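Local atomic coordinates of 5-oxopent-3-ene-1,2,5-tricarboxylate decarboxylase (PDB entry 6IYM), a protein that belongs to the fumarylacetoacetate hydrolase family and, in its two-chain assembly, binds a magnesium ion in a fold built round mixed beta sheets. Residues 99-105 and 172-178; 116-120 and 159-163. One frame throughout, in Å; residues are numbered along the deposited sequence.

Overall arrangement
Both contacts lie in the fumarylacetoacetate hydrolase C-terminal family region, with interaction 2 nested along the chain inside the loop that interaction 1 closes. Their centres are about 15 Å apart, and they meet where L174 packs on L117 and L161. Interaction 1 is buried, its centre about 12 Å from that of the chain, and works mainly through backbone carbonyls, a lysine ammonium, serine hydroxyls and two waters. Interaction 2, its centre about 22 Å from the chain centre and partly buried, fastens a loop to helix 159-164 with an aspartate and one backbone bond. Each adds a lysine or arginine close to the magnesium site of E124, E126 and D155, and each touches the second subunit.

Interaction 1 (99-105 and 172-178); sequences KAPSSIV and KSLDGFC
K99 sends its ammonium between two carbonyls of the facing loop, with NZ 2.8 Å from K172 O and 2.8 Å from F177 O. The first oxygen is met on a lone pair in its carbonyl plane, the second from above its plane. Bends at chi3 (87°) and chi4 (72°) curl the chain so that CE passes C178 SG before NZ reaches both acceptors. A long, flexible lysine suits the place: its apolar stem packs on cysteine, while its charge satisfies buried oxygens and also forms a salt bridge with D155, a magnesium ligand.

Beside it, S173 OG accepts A100 N at 3.3 Å and has a stronger partner in F169 O. S103 O takes C178 N at 2.9 Å, and V105 N returns a bond to C178 O, forming the parallel bridge of I104 with C178. There the end methyl of I104, CD1, packs against C178 SG at 3.4 Å, both side chains being on the same face of the sheet.

Behind this shell, A100 O takes both S103 N and S103 OG, the hydroxyl nearly in line with the carbonyl and reinforcing the 3-10 turn 101-103. G176, with phi 100°, supplies the backbone shape needed in the type II turn 174-177, where a side chain would strike the preceding carbonyl. One water joins S102 O and I104 O to G176 N; a second links S102 OG, S173 O and D175 OD1. D175 OD2 forms a salt bridge with R136 and a hydrogen bond with T230, both of the second subunit.

The bridge puts strand 104-105 beside strand 178-186 in the large mixed sheet, with C178 resting on I153 and F177 on V156 of strand 147-158, while K99 and I104 touch strand 72-75.

Interaction 2 (116-120 and 159-163); sequences DLTQQ and RDLQK
D160 and Q120 cross at a slant, their carboxylate and amide planes 35° apart, with Q120 OE1 3.6 Å from D160 CB. The aspartate does the polar work: OD2 receives Q119 N at 3.1 Å, almost straight at 172°, on its syn side and slightly out of the carboxylate plane. With chi1 at 45°, CG sits between the backbone N and carbonyl carbon, bringing the carboxylate to the loop and also letting OD1 take a weak bond from L161 N. A short acid suits this position, since it can receive the loop N-H of Q119 and, weakly, the N-H of L161. The methyl CG2 of T118 lies against the other carboxylate oxygen, OD1, modelled unusually close.

R159 N donates to Q120 O at 2.9 Å, from above the carbonyl plane. The arginine bends at chi2 and carries its guanidinium to salt bridges with E124, a magnesium ligand, and D122. L161 adds apolar packing, its CD2 4.4 Å from L117 CB.

The contact thus ties the loop between strands 111-112 and 121-131 to helix 159-164, just beyond strand 147-158, whose A158 touches T118.

Interaction 1 (99-105 and 172-178)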
ATOM      1  N   LYS A  99      -0.703  -2.694  -5.300  1.00 40.98           N
ATOM      2  CA  LYS A  99       0.022  -3.983  -5.215  1.00 41.40           C
ATOM      3  C   LYS A  99       0.968  -3.908  -4.021  1.00 40.01           C
ATOM      4  O   LYS A  99       1.737  -2.954  -3.990  1.00 34.50           O
ATOM      5  CB  LYS A  99       0.830  -4.218  -6.488  1.00 42.27           C
ATOM      6  CG  LYS A  99      -0.020  -4.501  -7.719  1.00 38.27           C
ATOM      7  CD  LYS A  99       0.793  -4.430  -8.975  1.00 36.69           C
ATOM      8  CE  LYS A  99       1.457  -5.754  -9.310  1.00 37.14           C
ATOM      9  NZ  LYS A  99       0.457  -6.756  -9.774  1.00 35.74           N
ATOM     10  N   ALA A 100       0.869  -4.853  -3.079  1.00 42.01           N
ATOM     11  CA  ALA A 100       1.776  -4.958  -1.910  1.00 40.61           C
ATOM     12  C   ALA A 100       3.208  -4.972  -2.421  1.00 42.52           C
ATOM     13  O   ALA A 100       3.464  -5.581  -3.460  1.00 41.72           O
ATOM     14  CB  ALA A 100       1.484  -6.181  -1.093  1.00 38.98           C
ATOM     15  N   PRO A 101       4.139  -4.252  -1.742  1.00 40.07           N
ATOM     16  CA  PRO A 101       5.564  -4.274  -2.074  1.00 39.12           C
ATOM     17  C   PRO A 101       6.201  -5.673  -1.973  1.00 37.01           C
ATOM     18  O   PRO A 101       7.108  -5.947  -2.675  1.00 38.30           O
ATOM     19  CB  PRO A 101       6.203  -3.385  -0.997  1.00 42.54           C
ATOM     20  CG  PRO A 101       5.103  -2.495  -0.522  1.00 42.53           C
ATOM     21  CD  PRO A 101       3.852  -3.345  -0.621  1.00 41.71           C
ATOM     22  N   SER A 102       5.663  -6.534  -1.116  1.00 37.53           N
ATOM     23  CA  SER A 102       6.056  -7.955  -1.001  1.00 42.35           C
ATOM     24  C   SER A 102       5.941  -8.658  -2.379  1.00 43.93           C
ATOM     25  O   SER A 102       6.538  -9.713  -2.509  1.00 40.23           O
ATOM     26  CB  SER A 102       5.216  -8.630   0.043  1.00 36.96           C
ATOM     27  OG  SER A 102       3.825  -8.578  -0.306  1.00 38.83           O
ATOM     28  N   SER A 103       5.190  -8.119  -3.363  1.00 43.79           N
ATOM     29  CA  SER A 103       4.977  -8.774  -4.696  1.00 38.41           C
ATOM     30  C   SER A 103       6.081  -8.428  -5.695  1.00 38.16           C
ATOM     31  O   SER A 103       6.171  -9.136  -6.730  1.00 41.49           O
ATOM     32  CB  SER A 103       3.622  -8.484  -5.277  1.00 39.52           C
ATOM     33  OG  SER A 103       3.526  -7.146  -5.741  1.00 40.78           O
ATOM     34  N   ILE A 104       6.927  -7.448  -5.386  1.00 39.68           N
ATOM     35  CA  ILE A 104       8.011  -6.944  -6.281  1.00 38.99           C
ATOM     36  C   ILE A 104       9.069  -8.027  -6.490  1.00 41.53           C
ATOM     37  O   ILE A 104       9.466  -8.645  -5.530  1.00 42.98           O
ATOM     38  CB  ILE A 104       8.659  -5.691  -5.690  1.00 45.49           C
ATOM     39  CG1 ILE A 104       7.688  -4.501  -5.651  1.00 55.53           C
ATOM     40  CG2 ILE A 104       9.953  -5.380  -6.423  1.00 48.33           C
ATOM     41  CD1 ILE A 104       7.287  -3.979  -6.997  1.00 54.19           C
ATOM     42  N   VAL A 105       9.501  -8.198  -7.733  1.00 37.78           N
ATOM     43  CA  VAL A 105      10.739  -8.925  -8.112  1.00 38.52           C
ATOM     44  C   VAL A 105      11.402  -8.067  -9.173  1.00 35.60           C
ATOM     45  O   VAL A 105      10.721  -7.203  -9.747  1.00 35.08           O
ATOM     46  CB  VAL A 105      10.439 -10.355  -8.612  1.00 40.35           C
ATOM     47  CG1 VAL A 105       9.699 -11.177  -7.561  1.00 37.99           C
ATOM     48  CG2 VAL A 105       9.657 -10.372  -9.921  1.00 40.71           C
ATOM     49  N   LYS A 172      -3.703  -9.181  -7.295  1.00 38.14           N
ATOM     50  CA  LYS A 172      -2.553  -8.451  -7.906  1.00 39.35           C
ATOM     51  C   LYS A 172      -1.330  -8.465  -6.984  1.00 38.32           C
ATOM     52  O   LYS A 172      -0.296  -7.914  -7.385  1.00 37.65           O
ATOM     53  CB  LYS A 172      -2.985  -7.032  -8.280  1.00 39.29           C
ATOM     54  CG  LYS A 172      -3.968  -7.019  -9.442  1.00 42.84           C
ATOM     55  CD  LYS A 172      -4.380  -5.685  -9.970  1.00 42.55           C
ATOM     56  CE  LYS A 172      -5.241  -5.803 -11.220  1.00 43.25           C
ATOM     57  NZ  LYS A 172      -4.460  -5.731 -12.483  1.00 45.15           N
ATOM     58  N   SER A 173      -1.430  -9.080  -5.802  1.00 37.19           N
ATOM     59  CA  SER A 173      -0.482  -8.844  -4.695  1.00 35.03           C
ATOM     60  C   SER A 173       0.178 -10.127  -4.172  1.00 37.46           C
ATOM     61  O   SER A 173       1.022 -10.006  -3.242  1.00 38.36           O
ATOM     62  CB  SER A 173      -1.174  -8.059  -3.615  1.00 37.78           C
ATOM     63  OG  SER A 173      -1.556  -6.794  -4.120  1.00 32.86           O
ATOM     64  N   LEU A 174      -0.059 -11.287  -4.794  1.00 41.58           N
ATOM     65  CA  LEU A 174       0.645 -12.550  -4.433  1.00 40.68           C
ATOM     66  C   LEU A 174       2.137 -12.375  -4.670  1.00 40.30           C
ATOM     67  O   LEU A 174       2.472 -11.669  -5.634  1.00 45.96           O
ATOM     68  CB  LEU A 174       0.113 -13.696  -5.303  1.00 43.23           C
ATOM     69  CG  LEU A 174      -1.349 -14.071  -5.093  1.00 44.52           C
ATOM     70  CD1 LEU A 174      -1.630 -15.458  -5.648  1.00 48.50           C
ATOM     71  CD2 LEU A 174      -1.735 -14.020  -3.623  1.00 47.44           C
ATOM     72  N   ASP A 175       2.997 -13.036  -3.886  1.00 38.39           N
ATOM     73  CA  ASP A 175       4.463 -12.933  -4.052  1.00 37.22           C
ATOM     74  C   ASP A 175       4.804 -13.239  -5.534  1.00 40.87           C
ATOM     75  O   ASP A 175       4.306 -14.234  -6.072  1.00 40.14           O
ATOM     76  CB  ASP A 175       5.218 -13.834  -3.067  1.00 40.68           C
ATOM     77  CG  ASP A 175       4.992 -13.507  -1.580  1.00 46.27           C
ATOM     78  OD1 ASP A 175       4.325 -12.486  -1.255  1.00 39.26           O
ATOM     79  OD2 ASP A 175       5.448 -14.289  -0.747  1.00 43.39           O
ATOM     80  N   GLY A 176       5.617 -12.400  -6.174  1.00 39.13           N
ATOM     81  CA  GLY A 176       6.074 -12.579  -7.563  1.00 39.49           C
ATOM     82  C   GLY A 176       5.291 -11.732  -8.548  1.00 39.19           C
ATOM     83  O   GLY A 176       5.777 -11.588  -9.684  1.00 46.20           O
ATOM     84  N   PHE A 177       4.160 -11.136  -8.145  1.00 40.77           N
ATOM     85  CA  PHE A 177       3.190 -10.525  -9.092  1.00 35.96           C
ATOM     86  C   PHE A 177       3.572  -9.092  -9.503  1.00 39.52           C
ATOM     87  O   PHE A 177       2.707  -8.421 -10.129  1.00 37.15           O
ATOM     88  CB  PHE A 177       1.782 -10.562  -8.512  1.00 39.46           C
ATOM     89  CG  PHE A 177       1.048 -11.865  -8.697  1.00 35.92           C
ATOM     90  CD1 PHE A 177       1.724 -13.061  -8.828  1.00 37.80           C
ATOM     91  CD2 PHE A 177      -0.331 -11.883  -8.680  1.00 37.09           C
ATOM     92  CE1 PHE A 177       1.028 -14.255  -8.989  1.00 41.06           C
ATOM     93  CE2 PHE A 177      -1.032 -13.071  -8.841  1.00 40.19           C
ATOM     94  CZ  PHE A 177      -0.345 -14.259  -8.999  1.00 41.26           C
ATOM     95  N   CYS A 178       4.775  -8.588  -9.193  1.00 37.13           N
ATOM     96  CA  CYS A 178       5.151  -7.214  -9.625  1.00 35.13           C
ATOM     97  C   CYS A 178       6.611  -7.123 -10.062  1.00 38.28           C
ATOM     98  O   CYS A 178       7.422  -6.443  -9.430  1.00 40.36           O
ATOM     99  CB  CYS A 178       4.813  -6.200  -8.531  1.00 38.57           C
ATOM    100  SG  CYS A 178       4.685  -4.517  -9.179  1.00 39.35           S
TER
HETATM  101  O   HOH W   1       7.807 -10.802  -4.699  1.00 36.76           O
HETATM  102  O   HOH W   2       3.182 -10.307  -2.020  1.00 37.73           O

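Interaction 2 (116-120 and 159-163)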
ATOM      1  N   ASP A 116      -2.060 -23.625  -6.903  1.00 56.58           N
ATOM      2  CA  ASP A 116      -3.124 -23.832  -5.869  1.00 55.93           C
ATOM      3  C   ASP A 116      -4.086 -22.635  -5.798  1.00 58.57           C
ATOM      4  O   ASP A 116      -5.279 -22.846  -5.469  1.00 54.48           O
ATOM      5  CB  ASP A 116      -2.550 -24.103  -4.473  1.00 60.52           C
ATOM      6  CG  ASP A 116      -1.411 -23.187  -4.042  1.00 67.85           C
ATOM      7  OD1 ASP A 116      -1.056 -22.259  -4.819  1.00 70.92           O
ATOM      8  OD2 ASP A 116      -0.880 -23.409  -2.928  1.00 70.20           O
ATOM      9  N   LEU A 117      -3.632 -21.405  -6.070  1.00 49.63           N
ATOM     10  CA  LEU A 117      -4.493 -20.208  -5.824  1.00 49.02           C
ATOM     11  C   LEU A 117      -5.132 -19.709  -7.114  1.00 48.97           C
ATOM     12  O   LEU A 117      -6.207 -19.095  -6.989  1.00 51.77           O
ATOM     13  CB  LEU A 117      -3.672 -19.107  -5.141  1.00 48.07           C
ATOM     14  CG  LEU A 117      -2.867 -19.563  -3.922  1.00 53.34           C
ATOM     15  CD1 LEU A 117      -2.254 -18.385  -3.176  1.00 53.05           C
ATOM     16  CD2 LEU A 117      -3.732 -20.374  -2.965  1.00 59.07           C
ATOM     17  N   THR A 118      -4.493 -19.925  -8.278  1.00 48.24           N
ATOM     18  CA  THR A 118      -4.911 -19.345  -9.584  1.00 48.54           C
ATOM     19  C   THR A 118      -4.848 -20.386 -10.709  1.00 43.94           C
ATOM     20  O   THR A 118      -3.842 -21.134 -10.753  1.00 43.83           O
ATOM     21  CB  THR A 118      -3.989 -18.226 -10.103  1.00 47.56           C
ATOM     22  OG1 THR A 118      -3.238 -17.600  -9.068  1.00 65.37           O
ATOM     23  CG2 THR A 118      -4.785 -17.182 -10.847  1.00 46.42           C
ATOM     24  N   GLN A 119      -5.840 -20.379 -11.606  1.00 48.68           N
ATOM     25  CA  GLN A 119      -5.723 -21.004 -12.955  1.00 56.72           C
ATOM     26  C   GLN A 119      -6.030 -19.959 -14.035  1.00 55.70           C
ATOM     27  O   GLN A 119      -6.251 -20.368 -15.168  1.00 53.46           O
ATOM     28  CB  GLN A 119      -6.634 -22.232 -13.089  1.00 59.03           C
ATOM     29  CG  GLN A 119      -6.321 -23.350 -12.100  1.00 57.84           C
ATOM     30  CD  GLN A 119      -4.982 -24.001 -12.323  1.00 57.15           C
ATOM     31  OE1 GLN A 119      -4.191 -24.188 -11.393  1.00 61.39           O
ATOM     32  NE2 GLN A 119      -4.720 -24.371 -13.564  1.00 57.65           N
ATOM     33  N   GLN A 120      -6.055 -18.662 -13.691  1.00 54.26           N
ATOM     34  CA  GLN A 120      -6.204 -17.551 -14.667  1.00 44.30           C
ATOM     35  C   GLN A 120      -5.119 -16.493 -14.427  1.00 43.24           C
ATOM     36  O   GLN A 120      -5.446 -15.316 -14.322  1.00 43.98           O
ATOM     37  CB  GLN A 120      -7.621 -17.006 -14.601  1.00 46.98           C
ATOM     38  CG  GLN A 120      -8.694 -18.063 -14.887  1.00 48.49           C
ATOM     39  CD  GLN A 120     -10.030 -17.410 -15.107  1.00 51.17           C
ATOM     40  OE1 GLN A 120     -10.363 -16.400 -14.485  1.00 57.42           O
ATOM     41  NE2 GLN A 120     -10.784 -17.935 -16.052  1.00 53.87           N
ATOM     42  N   ARG A 159      -6.835 -13.431 -12.530  1.00 43.84           N
ATOM     43  CA  ARG A 159      -8.165 -12.958 -13.006  1.00 42.32           C
ATOM     44  C   ARG A 159      -9.300 -13.566 -12.156  1.00 45.84           C
ATOM     45  O   ARG A 159     -10.338 -12.873 -11.980  1.00 48.50           O
ATOM     46  CB  ARG A 159      -8.326 -13.278 -14.492  1.00 45.14           C
ATOM     47  CG  ARG A 159      -7.280 -12.623 -15.380  1.00 44.58           C
ATOM     48  CD  ARG A 159      -7.403 -11.117 -15.357  1.00 45.64           C
ATOM     49  NE  ARG A 159      -6.422 -10.466 -16.215  1.00 47.23           N
ATOM     50  CZ  ARG A 159      -6.198  -9.147 -16.265  1.00 47.97           C
ATOM     51  NH1 ARG A 159      -6.890  -8.321 -15.497  1.00 47.81           N
ATOM     52  NH2 ARG A 159      -5.281  -8.658 -17.087  1.00 45.96           N
ATOM     53  N   ASP A 160      -9.116 -14.767 -11.607  1.00 41.41           N
ATOM     54  CA  ASP A 160     -10.158 -15.473 -10.810  1.00 46.53           C
ATOM     55  C   ASP A 160     -10.176 -14.879  -9.383  1.00 47.68           C
ATOM     56  O   ASP A 160     -11.277 -14.665  -8.844  1.00 49.10           O
ATOM     57  CB  ASP A 160      -9.998 -17.004 -10.907  1.00 43.68           C
ATOM     58  CG  ASP A 160      -8.576 -17.507 -10.747  1.00 51.89           C
ATOM     59  OD1 ASP A 160      -7.666 -16.669 -10.471  1.00 52.01           O
ATOM     60  OD2 ASP A 160      -8.379 -18.730 -10.839  1.00 49.94           O
ATOM     61  N   LEU A 161      -9.020 -14.535  -8.818  1.00 48.11           N
ATOM     62  CA  LEU A 161      -8.921 -13.917  -7.468  1.00 50.30           C
ATOM     63  C   LEU A 161      -9.508 -12.495  -7.510  1.00 53.84           C
ATOM     64  O   LEU A 161     -10.091 -12.032  -6.474  1.00 44.19           O
ATOM     65  CB  LEU A 161      -7.457 -13.930  -7.018  1.00 48.23           C
ATOM     66  CG  LEU A 161      -6.958 -15.243  -6.428  1.00 48.45           C
ATOM     67  CD1 LEU A 161      -7.317 -16.414  -7.305  1.00 57.51           C
ATOM     68  CD2 LEU A 161      -5.462 -15.194  -6.203  1.00 50.14           C
ATOM     69  N   GLN A 162      -9.408 -11.827  -8.666  1.00 51.57           N
ATOM     70  CA  GLN A 162      -9.987 -10.474  -8.881  1.00 49.33           C
ATOM     71  C   GLN A 162     -11.491 -10.501  -8.590  1.00 53.95           C
ATOM     72  O   GLN A 162     -11.991  -9.570  -7.956  1.00 56.89           O
ATOM     73  CB  GLN A 162      -9.779  -9.986 -10.313  1.00 51.29           C
ATOM     74  CG  GLN A 162      -8.622  -9.031 -10.506  1.00 51.13           C
ATOM     75  CD  GLN A 162      -8.612  -8.515 -11.931  1.00 57.66           C
ATOM     76  OE1 GLN A 162      -8.511  -9.275 -12.890  1.00 52.74           O
ATOM     77  NE2 GLN A 162      -8.766  -7.213 -12.088  1.00 54.89           N
ATOM     78  N   LYS A 163     -12.192 -11.514  -9.080  1.00 53.68           N
ATOM     79  CA  LYS A 163     -13.654 -11.626  -8.916  1.00 60.08           C
ATOM     80  C   LYS A 163     -13.952 -12.228  -7.537  1.00 57.81           C
ATOM     81  O   LYS A 163     -14.928 -11.785  -6.906  1.00 55.00           O
ATOM     82  CB  LYS A 163     -14.227 -12.408 -10.101  1.00 68.64           C
ATOM     83  CG  LYS A 163     -14.163 -11.650 -11.427  1.00 72.48           C
ATOM     84  CD  LYS A 163     -14.988 -12.255 -12.547  1.00 83.68           C
ATOM     85  CE  LYS A 163     -16.464 -12.337 -12.214  1.00 95.05           C
ATOM     86  NZ  LYS A 163     -17.275 -12.719 -13.394  1.00104.27           N
TER